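Local structure of phosphoglycerate dehydrogenase (Lactobacillus plantarum, 3EVT) at residues Q40-Y45 with Q61-Q66. The protein probably catalyses the NAD-dependent oxidation of 3-phosphoglycerate to 3-phosphohydroxypyruvate, the first step of serine biosynthesis. Numbering follows the deposited sequence.
Sequences QIEVMY and QLKFVQ
The Tyr45 ring meets Gln66 at its edge: CG of Gln66 lies near the ring plane, 4.1 Å from Tyr45 CD1, and the two side chains run alongside each other with ring and amide planes 72° apart. Phe292 of helix 284-302 stacks on the same tyrosine, while the amide of Gln66 is taken up by Asn89 and Asn295. The Phe64 ring is approached obliquely by Val43, whose CG1 comes within 3.6 Å of CD2 of Phe64; set anti to the backbone N (chi1 177°), this methyl also nears Phe64 O. Val43, Tyr45, Phe64 and Gln66 thus share the sheet face covered by helix 284-302. On the other face, under helix 50-56, Met44 bends at its thioether so that CE reaches Leu62 CD2 at 4.1 Å, and Met44 CB packs on Val65 CG2. Strands 41-45 and 64-66 are parallel neighbours of a beta-alpha-beta unit with helix 50-56 as its connection, inside a five-stranded parallel sheet of order 2-1-3-4-5, consistent with this family's substrate-binding domain. Met44 N donates to Phe64 O and Gln66 N to Met44 O, the latter nearly straight at 171°. The carbonyl of Glu42 accepts two amides, Lys63 N at 2.8 Å, tilted from the carbonyl plane, and Phe64 N, closer to the carbonyl axis. Before this point a water joins Ile41 O to Gln61 N, and Glu42 CA and Leu62 CA add CA-H...O contacts to Gln61 O and Ile41 O. Glu42 and Lys63 lie side by side, NZ making a long salt bridge of 3.8 Å to OE1 and bonding to Gln61 O from above the carbonyl plane. A methionine in place of Lys63 would probably leave the Glu42 carboxylate without this opposite charge and Gln61 O without its ammonium donor.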
ATOM      1  N   GLN A  40     -14.042   6.638  36.309  1.00 59.49           N
ATOM      2  CA  GLN A  40     -14.503   7.195  35.045  1.00 59.18           C
ATOM      3  C   GLN A  40     -13.564   6.899  33.851  1.00 57.69           C
ATOM      4  O   GLN A  40     -14.002   6.806  32.694  1.00 56.72           O
ATOM      5  CB  GLN A  40     -14.534   8.699  35.197  1.00 59.80           C
ATOM      6  CG  GLN A  40     -15.448   9.165  36.290  1.00 63.86           C
ATOM      7  CD  GLN A  40     -16.820   8.735  35.948  1.00 66.67           C
ATOM      8  OE1 GLN A  40     -17.636   9.534  35.440  1.00 66.16           O
ATOM      9  NE2 GLN A  40     -17.079   7.445  36.143  1.00 62.52           N
ATOM     10  N   ILE A  41     -12.267   6.838  34.163  1.00 55.31           N
ATOM     11  CA  ILE A  41     -11.188   6.596  33.204  1.00 53.08           C
ATOM     12  C   ILE A  41     -11.296   5.234  32.470  1.00 51.37           C
ATOM     13  O   ILE A  41     -11.039   4.188  33.034  1.00 49.12           O
ATOM     14  CB  ILE A  41      -9.815   6.755  33.946  1.00 53.26           C
ATOM     15  CG1 ILE A  41      -9.761   8.152  34.572  1.00 52.04           C
ATOM     16  CG2 ILE A  41      -8.624   6.456  33.035  1.00 51.83           C
ATOM     17  CD1 ILE A  41      -8.598   8.401  35.535  1.00 50.50           C
ATOM     18  N   GLU A  42     -11.657   5.252  31.191  1.00 49.58           N
ATOM     19  CA  GLU A  42     -11.704   3.965  30.478  1.00 49.19           C
ATOM     20  C   GLU A  42     -10.480   3.731  29.598  1.00 47.40           C
ATOM     21  O   GLU A  42     -10.170   2.606  29.226  1.00 47.21           O
ATOM     22  CB  GLU A  42     -12.990   3.829  29.660  1.00 49.37           C
ATOM     23  CG  GLU A  42     -14.246   3.871  30.509  1.00 54.01           C
ATOM     24  CD  GLU A  42     -15.510   3.716  29.656  1.00 59.78           C
ATOM     25  OE1 GLU A  42     -15.511   2.923  28.690  1.00 61.26           O
ATOM     26  OE2 GLU A  42     -16.500   4.417  29.941  1.00 65.51           O
ATOM     27  N   VAL A  43      -9.800   4.818  29.273  1.00 46.52           N
ATOM     28  CA  VAL A  43      -8.628   4.756  28.436  1.00 45.35           C
ATOM     29  C   VAL A  43      -7.492   5.627  29.019  1.00 45.54           C
ATOM     30  O   VAL A  43      -7.726   6.663  29.642  1.00 44.18           O
ATOM     31  CB  VAL A  43      -8.964   5.241  27.041  1.00 45.17           C
ATOM     32  CG1 VAL A  43      -7.711   5.258  26.167  1.00 43.76           C
ATOM     33  CG2 VAL A  43     -10.113   4.389  26.459  1.00 42.89           C
ATOM     34  N   MET A  44      -6.261   5.177  28.819  1.00 45.15           N
ATOM     35  CA  MET A  44      -5.127   5.937  29.239  1.00 45.55           C
ATOM     36  C   MET A  44      -4.222   6.127  28.035  1.00 45.29           C
ATOM     37  O   MET A  44      -3.819   5.158  27.360  1.00 44.82           O
ATOM     38  CB  MET A  44      -4.426   5.218  30.427  1.00 45.73           C
ATOM     39  CG  MET A  44      -3.455   6.103  31.267  1.00 48.11           C
ATOM     40  SD  MET A  44      -2.657   5.178  32.660  1.00 51.24           S
ATOM     41  CE  MET A  44      -4.089   4.230  33.124  1.00 30.58           C
ATOM     42  N   TYR A  45      -3.941   7.379  27.721  1.00 45.28           N
ATOM     43  CA  TYR A  45      -2.930   7.676  26.729  1.00 45.96           C
ATOM     44  C   TYR A  45      -1.602   7.998  27.450  1.00 46.17           C
ATOM     45  O   TYR A  45      -1.490   9.055  28.107  1.00 44.67           O
ATOM     46  CB  TYR A  45      -3.404   8.856  25.907  1.00 45.52           C
ATOM     47  CG  TYR A  45      -2.416   9.317  24.873  1.00 46.10           C
ATOM     48  CD1 TYR A  45      -1.669   8.413  24.128  1.00 46.38           C
ATOM     49  CD2 TYR A  45      -2.245  10.673  24.616  1.00 46.30           C
ATOM     50  CE1 TYR A  45      -0.740   8.870  23.136  1.00 45.11           C
ATOM     51  CE2 TYR A  45      -1.358  11.124  23.638  1.00 47.14           C
ATOM     52  CZ  TYR A  45      -0.616  10.226  22.903  1.00 44.87           C
ATOM     53  OH  TYR A  45       0.270  10.738  21.986  1.00 48.33           O
ATOM     54  N   GLN A  61     -13.056   1.156  35.637  1.00 54.91           N
ATOM     55  CA  GLN A  61     -13.573   0.724  34.342  1.00 54.45           C
ATOM     56  C   GLN A  61     -12.533   0.818  33.249  1.00 54.41           C
ATOM     57  O   GLN A  61     -12.854   1.178  32.105  1.00 54.83           O
ATOM     58  CB  GLN A  61     -14.763   1.572  33.974  1.00 53.88           C
ATOM     59  CG  GLN A  61     -15.858   1.475  35.001  1.00 56.41           C
ATOM     60  CD  GLN A  61     -17.105   2.158  34.537  1.00 57.03           C
ATOM     61  OE1 GLN A  61     -17.856   1.599  33.710  1.00 57.64           O
ATOM     62  NE2 GLN A  61     -17.338   3.380  35.032  1.00 52.48           N
ATOM     63  N   LEU A  62     -11.284   0.516  33.581  1.00 53.50           N
ATOM     64  CA  LEU A  62     -10.221   0.735  32.599  1.00 52.40           C
ATOM     65  C   LEU A  62     -10.301  -0.350  31.555  1.00 52.01           C
ATOM     66  O   LEU A  62     -10.435  -1.544  31.879  1.00 51.94           O
ATOM     67  CB  LEU A  62      -8.834   0.772  33.242  1.00 52.20           C
ATOM     68  CG  LEU A  62      -7.646   1.071  32.333  1.00 50.60           C
ATOM     69  CD1 LEU A  62      -7.683   2.518  31.846  1.00 48.64           C
ATOM     70  CD2 LEU A  62      -6.286   0.774  33.044  1.00 48.48           C
ATOM     71  N   LYS A  63     -10.218   0.059  30.288  1.00 50.87           N
ATOM     72  CA  LYS A  63     -10.389  -0.879  29.210  1.00 49.28           C
ATOM     73  C   LYS A  63      -9.214  -0.896  28.208  1.00 47.92           C
ATOM     74  O   LYS A  63      -8.923  -1.908  27.605  1.00 46.89           O
ATOM     75  CB  LYS A  63     -11.718  -0.570  28.516  1.00 49.81           C
ATOM     76  CG  LYS A  63     -12.960  -0.763  29.389  1.00 52.51           C
ATOM     77  CD  LYS A  63     -14.236  -0.637  28.552  1.00 58.29           C
ATOM     78  CE  LYS A  63     -15.355   0.086  29.309  1.00 61.07           C
ATOM     79  NZ  LYS A  63     -15.398  -0.308  30.740  1.00 63.51           N
ATOM     80  N   PHE A  64      -8.531   0.228  28.027  1.00 47.54           N
ATOM     81  CA  PHE A  64      -7.482   0.316  27.009  1.00 45.97           C
ATOM     82  C   PHE A  64      -6.356   1.222  27.505  1.00 45.14           C
ATOM     83  O   PHE A  64      -6.602   2.366  27.807  1.00 44.06           O
ATOM     84  CB  PHE A  64      -8.107   0.799  25.658  1.00 45.74           C
ATOM     85  CG  PHE A  64      -7.096   1.342  24.610  1.00 44.85           C
ATOM     86  CD1 PHE A  64      -5.885   0.691  24.348  1.00 42.44           C
ATOM     87  CD2 PHE A  64      -7.431   2.464  23.841  1.00 43.70           C
ATOM     88  CE1 PHE A  64      -4.981   1.185  23.366  1.00 41.69           C
ATOM     89  CE2 PHE A  64      -6.575   2.970  22.842  1.00 41.30           C
ATOM     90  CZ  PHE A  64      -5.322   2.347  22.622  1.00 43.22           C
ATOM     91  N   VAL A  65      -5.120   0.699  27.601  1.00 45.34           N
ATOM     92  CA  VAL A  65      -3.925   1.565  27.832  1.00 44.17           C
ATOM     93  C   VAL A  65      -3.041   1.669  26.575  1.00 44.10           C
ATOM     94  O   VAL A  65      -2.625   0.666  26.011  1.00 43.08           O
ATOM     95  CB  VAL A  65      -3.068   1.062  29.018  1.00 44.24           C
ATOM     96  CG1 VAL A  65      -1.800   1.912  29.171  1.00 41.99           C
ATOM     97  CG2 VAL A  65      -3.868   1.116  30.303  1.00 43.44           C
ATOM     98  N   GLN A  66      -2.776   2.877  26.116  1.00 44.46           N
ATOM     99  CA  GLN A  66      -1.826   3.067  25.036  1.00 44.84           C
ATOM    100  C   GLN A  66      -0.524   3.601  25.624  1.00 45.95           C
ATOM    101  O   GLN A  66      -0.489   4.756  26.041  1.00 45.63           O
ATOM    102  CB  GLN A  66      -2.346   4.107  24.012  1.00 43.74           C
ATOM    103  CG  GLN A  66      -1.312   4.476  22.954  1.00 42.49           C
ATOM    104  CD  GLN A  66      -1.182   3.449  21.831  1.00 44.24           C
ATOM    105  OE1 GLN A  66      -2.195   3.090  21.180  1.00 42.83           O
ATOM    106  NE2 GLN A  66       0.071   2.957  21.582  1.00 39.97           N
TER
HETATM  107  O   HOH W   1     -11.484   3.284  35.795  1.00 47.54           O